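PDB 6DG5: interleukin-2 receptor subunit beta from Mus musculus, which probably binds interleukin-2 and interleukin-15 as a receptor subunit and passes on the mitogenic signal of interleukin-2. Local coordinates for residues 13-18 / 132-137. Numbering follows the deposited sequence.
Sequences NSRANV and VSHYIE. With NAG (2-acetamido-2-deoxy-beta-D-glucopyranose), chain E.
S14 and R15 of segment 13-18, a turn that runs into strand 17-23, meet S133 and H134 of the loop 132-137. Two polar links join them: the backbone N of S133 donates to S14 OG over 3.3 Å, with a bent N-H...O angle of 139°, and R15 NH1 gives a weak bond to H134 ND1 at 3.4 Å. NH1 reaches the imidazole at its edge, guanidinium and ring turned 49° apart; a bend at chi2 (-40°) shapes the arginine chain that carries it there. V132 O and S133 CA lie over one face of the R15 guanidinium, toward its rim. Q71 OE1 hydrogen-bonds both R15 NH1 and S133 OG, while E69 forms a salt bridge with R15 NE. Nonpolar contact is slight: I136 CD1 touches S14 CB at 3.8 Å.

The contact lies between the two domains of the extracellular part, the N-terminal domain and the fibronectin type-III domain, as paired in type I cytokine receptors. Each side is shaped by a side-chain turn. N13 OD1 accepts from R15 N, closing an Asx turn, and also from N17 N, both at 2.9 Å and from opposite faces of its carbonyl plane. In the ST turn, S133 OG accepts from Y135 N. From this turn, H134 NE2 and Y135 OH each hydrogen-bond an acidic side chain of another protein chain. N17 ND2 carries the N-linked NAG through C1, on the far side of the turn from S133.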
loop_
_atom_site.group_PDB
_atom_site.type_symbol
_atom_site.label_atom_id
_atom_site.label_comp_id
_atom_site.label_asym_id
_atom_site.label_seq_id
_atom_site.Cartn_x
_atom_site.Cartn_y
_atom_site.Cartn_z
ATOM N N ASN B 13 7.806 1.935 16.009
ATOM C CA ASN B 13 6.354 1.900 15.885
ATOM C C ASN B 13 5.856 2.428 14.543
ATOM O O ASN B 13 4.649 2.649 14.394
ATOM C CB ASN B 13 5.709 2.693 17.027
ATOM C CG ASN B 13 5.764 4.194 16.809
ATOM O OD1 ASN B 13 6.686 4.712 16.177
ATOM N ND2 ASN B 13 4.771 4.903 17.335
ATOM N N SER B 14 6.760 2.632 13.582
ATOM C CA SER B 14 6.504 3.141 12.235
ATOM C C SER B 14 6.119 4.614 12.211
ATOM O O SER B 14 5.756 5.129 11.149
ATOM C CB SER B 14 5.429 2.333 11.495
ATOM O OG SER B 14 4.138 2.658 11.975
ATOM N N ARG B 15 6.195 5.316 13.341
ATOM C CA ARG B 15 5.937 6.752 13.341
ATOM C C ARG B 15 7.105 7.519 13.947
ATOM O O ARG B 15 8.014 7.941 13.224
ATOM C CB ARG B 15 4.642 7.078 14.088
ATOM C CG ARG B 15 3.384 6.953 13.241
ATOM C CD ARG B 15 3.610 7.491 11.836
ATOM N NE ARG B 15 2.392 8.033 11.242
ATOM C CZ ARG B 15 2.274 8.373 9.963
ATOM N NH1 ARG B 15 3.298 8.214 9.136
ATOM N NH2 ARG B 15 1.129 8.864 9.508
ATOM N N ALA B 16 7.098 7.704 15.271
ATOM C CA ALA B 16 8.136 8.510 15.905
ATOM C C ALA B 16 8.643 7.912 17.215
ATOM O O ALA B 16 9.178 8.649 18.051
ATOM C CB ALA B 16 7.625 9.929 16.161
ATOM N N ASN B 17 8.504 6.604 17.411
ATOM C CA ASN B 17 8.857 5.961 18.670
ATOM C C ASN B 17 9.740 4.757 18.384
ATOM O O ASN B 17 9.369 3.879 17.598
ATOM C CB ASN B 17 7.594 5.543 19.439
ATOM C CG ASN B 17 7.882 5.044 20.856
ATOM O OD1 ASN B 17 8.991 4.607 21.180
ATOM N ND2 ASN B 17 6.861 5.108 21.706
ATOM N N VAL B 18 10.910 4.733 19.015
ATOM C CA VAL B 18 11.820 3.600 18.964
ATOM C C VAL B 18 12.079 3.168 20.400
ATOM O O VAL B 18 12.509 3.979 21.232
ATOM C CB VAL B 18 13.134 3.947 18.248
ATOM C CG1 VAL B 18 14.071 2.753 18.247
ATOM C CG2 VAL B 18 12.857 4.417 16.826
ATOM N N VAL B 132 0.059 4.159 12.673
ATOM C CA VAL B 132 0.355 3.318 11.519
ATOM C C VAL B 132 0.785 4.224 10.376
ATOM O O VAL B 132 0.040 5.125 9.971
ATOM C CB VAL B 132 -0.854 2.457 11.121
ATOM C CG1 VAL B 132 -0.490 1.567 9.944
ATOM C CG2 VAL B 132 -1.320 1.623 12.299
ATOM N N SER B 133 1.985 3.987 9.857
ATOM C CA SER B 133 2.533 4.844 8.819
ATOM C C SER B 133 1.805 4.637 7.499
ATOM O O SER B 133 1.330 3.542 7.188
ATOM C CB SER B 133 4.023 4.566 8.632
ATOM O OG SER B 133 4.558 5.351 7.581
ATOM N N HIS B 134 1.716 5.717 6.719
ATOM C CA HIS B 134 1.224 5.601 5.351
ATOM C C HIS B 134 2.127 4.706 4.516
ATOM O O HIS B 134 1.676 4.116 3.528
ATOM C CB HIS B 134 1.120 6.986 4.717
ATOM C CG HIS B 134 2.430 7.705 4.626
ATOM N ND1 HIS B 134 3.133 8.113 5.738
ATOM C CD2 HIS B 134 3.168 8.083 3.556
ATOM C CE1 HIS B 134 4.245 8.715 5.359
ATOM N NE2 HIS B 134 4.289 8.713 4.038
ATOM N N TYR B 135 3.402 4.593 4.903
ATOM C CA TYR B 135 4.331 3.715 4.200
ATOM C C TYR B 135 3.863 2.265 4.235
ATOM O O TYR B 135 4.042 1.523 3.261
ATOM C CB TYR B 135 5.724 3.827 4.821
ATOM C CG TYR B 135 6.450 5.126 4.561
ATOM C CD1 TYR B 135 6.347 5.775 3.337
ATOM C CD2 TYR B 135 7.250 5.698 5.539
ATOM C CE1 TYR B 135 7.019 6.960 3.099
ATOM C CE2 TYR B 135 7.926 6.879 5.312
ATOM C CZ TYR B 135 7.806 7.509 4.091
ATOM O OH TYR B 135 8.481 8.689 3.868
ATOM N N ILE B 136 3.266 1.842 5.348
ATOM C CA ILE B 136 2.890 0.451 5.557
ATOM C C ILE B 136 1.394 0.262 5.743
ATOM O O ILE B 136 0.950 -0.874 5.926
ATOM C CB ILE B 136 3.646 -0.156 6.758
ATOM C CG1 ILE B 136 3.303 0.612 8.034
ATOM C CG2 ILE B 136 5.141 -0.137 6.508
ATOM C CD1 ILE B 136 3.614 -0.142 9.301
ATOM N N GLU B 137 0.608 1.338 5.718
ATOM C CA GLU B 137 -0.820 1.218 6.002
ATOM C C GLU B 137 -1.559 0.252 5.080
ATOM O O GLU B 137 -2.420 -0.490 5.584
ATOM C CB GLU B 137 -1.482 2.603 5.961
ATOM C CG GLU B 137 -2.880 2.612 6.553
ATOM C CD GLU B 137 -3.689 3.820 6.132
ATOM O OE1 GLU B 137 -3.149 4.944 6.144
ATOM O OE2 GLU B 137 -4.872 3.643 5.775
HETATM C C1 NAG E . 6.930 4.664 23.072
HETATM C C2 NAG E . 5.680 5.148 23.828
HETATM C C3 NAG E . 5.555 4.461 25.193
HETATM C C4 NAG E . 5.717 2.950 25.081
HETATM C C5 NAG E . 7.026 2.654 24.364
HETATM C C6 NAG E . 7.305 1.182 24.165
HETATM C C7 NAG E . 5.058 7.451 23.228
HETATM C C8 NAG E . 5.227 8.902 23.560
HETATM N N2 NAG E . 5.726 6.591 24.002
HETATM O O3 NAG E . 4.291 4.776 25.765
HETATM O O4 NAG E . 5.736 2.399 26.394
HETATM O O5 NAG E . 6.967 3.241 23.060
HETATM O O6 NAG E . 7.284 0.826 22.790
HETATM O O7 NAG E . 4.347 7.074 22.301
#